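Local coordinates for protein succinate dehydrogenase subunit D (Mycolicibacterium smegmatis MC2 51, PDB 6LUM) that forms a haem-binding membrane subunit of succinate dehydrogenase that probably takes part in passing electrons to menaquinone, at residues F43-M51 with L103-R113. Sequence-based numbering, arbitrary orientation.
Sequences FEKYAWLFM and LAMIHGANGMR. With HEM (protoporphyrin IX containing Fe), chain R.
His-107 and Met-51 meet through different first torsions. The imidazole of His-107 stands anti to its own backbone N (chi1 -159°), which brings the ring up against Met-51 and the haem. In Met-51, CG lies beside the backbone N, and bends at chi2 and chi3 fold the thioether over that ring. SD sits above the ring centre, 4.0 Å from the centroid of His-107, a Met-aromatic contact. CE of Met-51 lies over the same ring as a CH-pi partner and also reaches the porphyrin, 3.5 Å from HEM CHA. NE2 of His-107 binds the haem iron at 2.5 Å. ND1 of His-107 is hydrogen-bonded to Ser-54 OG, one turn beyond Met-51, which would restrain the rotation of this axial ligand. Gly-111 leaves room for the haem, with its CA 3.5 Å from HEM CAD.

The segments belong to transmembrane helices 43-70 and 91-119 of the succinate dehydrogenase/fumarate reductase membrane-subunit fold. They run at 128° to each other, and their axes come within 10.4 Å. Subunit B packs on Glu-44 and Trp-48, and helix 123-149 lies against Met-105 and Ala-109.

Asn-110 fills the middle of the interface. Its side chain packs against Ala-47 and Met-51, though the setting of its amide is doubtful. On the side of Leu-103, the Phe-50 ring crosses Ile-106 at about a right angle, with CE2 of Phe-50 3.5 Å from CG2 of Ile-106. At the other end, Arg-113 makes a salt bridge to Glu-44, NH2 to OE2 at 3.1 Å. The accompanying hydrogen bond to OE1 is weak, and the exact setting of the guanidinium is doubtful. The Phe-43 ring presents its edge, through CE2, to the Arg-113 guanidinium.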
loop_
_atom_site.group_PDB
_atom_site.type_symbol
_atom_site.label_atom_id
_atom_site.label_comp_id
_atom_site.label_asym_id
_atom_site.label_seq_id
_atom_site.Cartn_x
_atom_site.Cartn_y
_atom_site.Cartn_z
ATOM N N PHE B 43 -10.089 -19.773 6.042
ATOM C CA PHE B 43 -11.177 -20.737 6.049
ATOM C C PHE B 43 -10.852 -21.930 5.172
ATOM O O PHE B 43 -11.207 -23.061 5.508
ATOM C CB PHE B 43 -12.473 -20.090 5.581
ATOM C CG PHE B 43 -13.604 -21.057 5.429
ATOM C CD1 PHE B 43 -14.307 -21.493 6.528
ATOM C CD2 PHE B 43 -13.965 -21.532 4.188
ATOM C CE1 PHE B 43 -15.338 -22.380 6.388
ATOM C CE2 PHE B 43 -14.996 -22.421 4.049
ATOM C CZ PHE B 43 -15.683 -22.844 5.148
ATOM N N GLU B 44 -10.182 -21.697 4.048
ATOM C CA GLU B 44 -9.847 -22.786 3.144
ATOM C C GLU B 44 -8.799 -23.700 3.743
ATOM O O GLU B 44 -8.847 -24.917 3.549
ATOM C CB GLU B 44 -9.359 -22.223 1.821
ATOM C CG GLU B 44 -10.392 -21.425 1.100
ATOM C CD GLU B 44 -11.533 -22.284 0.641
ATOM O OE1 GLU B 44 -11.312 -23.493 0.432
ATOM O OE2 GLU B 44 -12.654 -21.756 0.497
ATOM N N LYS B 45 -7.844 -23.134 4.472
ATOM C CA LYS B 45 -6.847 -23.949 5.144
ATOM C C LYS B 45 -7.502 -24.946 6.075
ATOM O O LYS B 45 -7.142 -26.128 6.095
ATOM C CB LYS B 45 -5.893 -23.049 5.915
ATOM C CG LYS B 45 -4.709 -23.755 6.489
ATOM C CD LYS B 45 -3.866 -22.804 7.276
ATOM C CE LYS B 45 -4.012 -23.056 8.746
ATOM N NZ LYS B 45 -2.886 -22.465 9.512
ATOM N N TYR B 46 -8.502 -24.499 6.823
ATOM C CA TYR B 46 -9.109 -25.341 7.833
ATOM C C TYR B 46 -10.165 -26.265 7.259
ATOM O O TYR B 46 -10.357 -27.356 7.785
ATOM C CB TYR B 46 -9.676 -24.474 8.941
ATOM C CG TYR B 46 -8.587 -23.910 9.801
ATOM C CD1 TYR B 46 -7.680 -24.738 10.422
ATOM C CD2 TYR B 46 -8.444 -22.554 9.969
ATOM C CE1 TYR B 46 -6.677 -24.233 11.189
ATOM C CE2 TYR B 46 -7.444 -22.038 10.734
ATOM C CZ TYR B 46 -6.563 -22.881 11.344
ATOM O OH TYR B 46 -5.557 -22.365 12.119
ATOM N N ALA B 47 -10.819 -25.889 6.165
ATOM C CA ALA B 47 -11.668 -26.850 5.472
ATOM C C ALA B 47 -10.841 -27.975 4.863
ATOM O O ALA B 47 -11.231 -29.145 4.917
ATOM C CB ALA B 47 -12.484 -26.134 4.410
ATOM N N TRP B 48 -9.686 -27.641 4.296
ATOM C CA TRP B 48 -8.750 -28.637 3.793
ATOM C C TRP B 48 -8.299 -29.589 4.898
ATOM O O TRP B 48 -8.361 -30.823 4.757
ATOM C CB TRP B 48 -7.574 -27.882 3.187
ATOM C CG TRP B 48 -6.670 -28.628 2.315
ATOM C CD1 TRP B 48 -6.803 -28.828 0.991
ATOM C CD2 TRP B 48 -5.443 -29.241 2.693
ATOM N NE1 TRP B 48 -5.752 -29.550 0.516
ATOM C CE2 TRP B 48 -4.899 -29.816 1.550
ATOM C CE3 TRP B 48 -4.762 -29.374 3.898
ATOM C CZ2 TRP B 48 -3.715 -30.510 1.572
ATOM C CZ3 TRP B 48 -3.600 -30.058 3.915
ATOM C CH2 TRP B 48 -3.079 -30.615 2.766
ATOM N N LEU B 49 -7.848 -29.029 6.019
ATOM C CA LEU B 49 -7.404 -29.857 7.134
ATOM C C LEU B 49 -8.542 -30.694 7.697
ATOM O O LEU B 49 -8.328 -31.830 8.130
ATOM C CB LEU B 49 -6.803 -28.976 8.222
ATOM C CG LEU B 49 -5.373 -28.510 7.999
ATOM C CD1 LEU B 49 -5.036 -27.409 8.957
ATOM C CD2 LEU B 49 -4.434 -29.663 8.176
ATOM N N PHE B 50 -9.757 -30.152 7.708
ATOM C CA PHE B 50 -10.897 -30.911 8.192
ATOM C C PHE B 50 -11.176 -32.107 7.310
ATOM O O PHE B 50 -11.483 -33.187 7.812
ATOM C CB PHE B 50 -12.133 -30.028 8.268
ATOM C CG PHE B 50 -13.340 -30.744 8.771
ATOM C CD1 PHE B 50 -13.526 -30.944 10.121
ATOM C CD2 PHE B 50 -14.280 -31.237 7.899
ATOM C CE1 PHE B 50 -14.624 -31.609 10.582
ATOM C CE2 PHE B 50 -15.371 -31.906 8.363
ATOM C CZ PHE B 50 -15.545 -32.090 9.703
ATOM N N MET B 51 -11.126 -31.936 5.993
ATOM C CA MET B 51 -11.352 -33.087 5.128
ATOM C C MET B 51 -10.336 -34.174 5.409
ATOM O O MET B 51 -10.692 -35.351 5.502
ATOM C CB MET B 51 -11.315 -32.680 3.666
ATOM C CG MET B 51 -12.381 -31.704 3.306
ATOM S SD MET B 51 -14.004 -32.417 3.326
ATOM C CE MET B 51 -14.016 -33.170 1.729
ATOM N N LEU B 103 -19.608 -36.289 11.414
ATOM C CA LEU B 103 -18.423 -36.279 10.568
ATOM C C LEU B 103 -18.782 -36.507 9.112
ATOM O O LEU B 103 -18.280 -35.808 8.232
ATOM C CB LEU B 103 -17.434 -37.334 11.041
ATOM C CG LEU B 103 -16.627 -36.992 12.284
ATOM C CD1 LEU B 103 -15.652 -38.082 12.561
ATOM C CD2 LEU B 103 -15.912 -35.692 12.109
ATOM N N ALA B 104 -19.654 -37.475 8.830
ATOM C CA ALA B 104 -19.979 -37.792 7.449
ATOM C C ALA B 104 -20.720 -36.654 6.776
ATOM O O ALA B 104 -20.442 -36.337 5.621
ATOM C CB ALA B 104 -20.802 -39.068 7.386
ATOM N N MET B 105 -21.659 -36.013 7.472
ATOM C CA MET B 105 -22.398 -34.934 6.835
ATOM C C MET B 105 -21.523 -33.716 6.607
ATOM O O MET B 105 -21.615 -33.089 5.555
ATOM C CB MET B 105 -23.628 -34.556 7.650
ATOM C CG MET B 105 -24.766 -35.554 7.603
ATOM S SD MET B 105 -25.066 -36.311 6.004
ATOM C CE MET B 105 -25.808 -34.969 5.101
ATOM N N ILE B 106 -20.656 -33.360 7.558
ATOM C CA ILE B 106 -19.802 -32.196 7.323
ATOM C C ILE B 106 -18.778 -32.483 6.230
ATOM O O ILE B 106 -18.501 -31.628 5.382
ATOM C CB ILE B 106 -19.125 -31.741 8.625
ATOM C CG1 ILE B 106 -20.141 -31.607 9.745
ATOM C CG2 ILE B 106 -18.486 -30.403 8.433
ATOM C CD1 ILE B 106 -21.130 -30.541 9.512
ATOM N N HIS B 107 -18.211 -33.687 6.221
ATOM C CA HIS B 107 -17.310 -34.113 5.158
ATOM C C HIS B 107 -17.970 -34.025 3.789
ATOM O O HIS B 107 -17.448 -33.387 2.869
ATOM C CB HIS B 107 -16.871 -35.541 5.446
ATOM C CG HIS B 107 -15.615 -35.947 4.762
ATOM N ND1 HIS B 107 -14.378 -35.776 5.328
ATOM C CD2 HIS B 107 -15.404 -36.543 3.574
ATOM C CE1 HIS B 107 -13.457 -36.239 4.511
ATOM N NE2 HIS B 107 -14.054 -36.711 3.440
ATOM N N GLY B 108 -19.113 -34.678 3.627
ATOM C CA GLY B 108 -19.788 -34.648 2.349
ATOM C C GLY B 108 -20.232 -33.261 1.941
ATOM O O GLY B 108 -20.187 -32.916 0.764
ATOM N N ALA B 109 -20.672 -32.445 2.896
ATOM C CA ALA B 109 -21.142 -31.111 2.555
ATOM C C ALA B 109 -20.001 -30.220 2.108
ATOM O O ALA B 109 -20.164 -29.416 1.191
ATOM C CB ALA B 109 -21.862 -30.497 3.742
ATOM N N ASN B 110 -18.832 -30.356 2.719
ATOM C CA ASN B 110 -17.682 -29.591 2.260
ATOM C C ASN B 110 -17.191 -30.085 0.901
ATOM O O ASN B 110 -16.793 -29.287 0.041
ATOM C CB ASN B 110 -16.593 -29.670 3.311
ATOM C CG ASN B 110 -15.476 -28.746 3.039
ATOM O OD1 ASN B 110 -15.630 -27.770 2.334
ATOM N ND2 ASN B 110 -14.324 -29.044 3.594
ATOM N N GLY B 111 -17.249 -31.391 0.668
ATOM C CA GLY B 111 -16.911 -31.894 -0.647
ATOM C C GLY B 111 -17.836 -31.382 -1.731
ATOM O O GLY B 111 -17.391 -31.010 -2.817
ATOM N N MET B 112 -19.137 -31.359 -1.460
ATOM C CA MET B 112 -20.073 -30.855 -2.454
ATOM C C MET B 112 -19.989 -29.346 -2.593
ATOM O O MET B 112 -20.321 -28.809 -3.647
ATOM C CB MET B 112 -21.491 -31.276 -2.117
ATOM C CG MET B 112 -21.669 -32.758 -2.005
ATOM S SD MET B 112 -21.669 -33.641 -3.561
ATOM C CE MET B 112 -22.817 -32.661 -4.491
ATOM N N ARG B 113 -19.544 -28.649 -1.553
ATOM C CA ARG B 113 -19.178 -27.248 -1.696
ATOM C C ARG B 113 -18.116 -27.079 -2.769
ATOM O O ARG B 113 -18.246 -26.241 -3.663
ATOM C CB ARG B 113 -18.679 -26.721 -0.358
ATOM C CG ARG B 113 -18.919 -25.279 -0.109
ATOM C CD ARG B 113 -18.019 -24.789 0.985
ATOM N NE ARG B 113 -16.759 -24.312 0.447
ATOM C CZ ARG B 113 -15.576 -24.786 0.798
ATOM N NH1 ARG B 113 -15.495 -25.742 1.697
ATOM N NH2 ARG B 113 -14.475 -24.302 0.254
HETATM C CHA HEM R . -13.466 -35.776 -0.516
HETATM C CHB HEM R . -11.330 -39.007 2.340
HETATM C CHC HEM R . -15.691 -40.755 3.412
HETATM C CHD HEM R . -17.819 -37.465 0.635
HETATM C C1A HEM R . -12.529 -36.436 0.235
HETATM C C2A HEM R . -11.169 -36.027 0.437
HETATM C C3A HEM R . -10.571 -36.909 1.211
HETATM C C4A HEM R . -11.537 -37.917 1.547
HETATM C CMA HEM R . -9.110 -36.851 1.668
HETATM C CAA HEM R . -10.523 -34.790 -0.177
HETATM C CBA HEM R . -10.232 -35.197 -1.604
HETATM C CGA HEM R . -9.621 -34.057 -2.336
HETATM O O1A HEM R . -9.088 -34.287 -3.443
HETATM O O2A HEM R . -9.671 -32.936 -1.797
HETATM C C1B HEM R . -12.330 -39.801 2.820
HETATM C C2B HEM R . -12.143 -41.003 3.565
HETATM C C3B HEM R . -13.332 -41.500 3.853
HETATM C C4B HEM R . -14.330 -40.612 3.322
HETATM C CMB HEM R . -10.783 -41.610 3.928
HETATM C CAB HEM R . -13.556 -42.794 4.640
HETATM C CBB HEM R . -14.669 -43.508 4.504
HETATM C C1C HEM R . -16.635 -39.952 2.829
HETATM C C2C HEM R . -18.036 -39.955 3.132
HETATM C C3C HEM R . -18.623 -39.049 2.349
HETATM C C4C HEM R . -17.608 -38.446 1.554
HETATM C CMC HEM R . -18.654 -40.897 4.176
HETATM C CAC HEM R . -20.088 -38.595 2.229
HETATM C CBC HEM R . -21.059 -38.930 3.071
HETATM C C1D HEM R . -16.815 -36.785 0.015
HETATM C C2D HEM R . -16.968 -35.897 -1.095
HETATM C C3D HEM R . -15.773 -35.445 -1.418
HETATM C C4D HEM R . -14.813 -36.016 -0.516
HETATM C CMD HEM R . -18.288 -35.555 -1.786
HETATM C CAD HEM R . -15.454 -34.463 -2.547
HETATM C CBD HEM R . -14.669 -35.168 -3.632
HETATM C CGD HEM R . -13.862 -34.153 -4.369
HETATM O O1D HEM R . -14.039 -32.950 -4.104
HETATM O O2D HEM R . -13.036 -34.551 -5.212
HETATM N NA HEM R . -12.731 -37.595 0.945
HETATM N NB HEM R . -13.679 -39.582 2.687
HETATM N NC HEM R . -16.400 -39.010 1.862
HETATM N ND HEM R . -15.484 -36.843 0.350
HETATM FE FE HEM R . -14.581 -38.192 1.533
#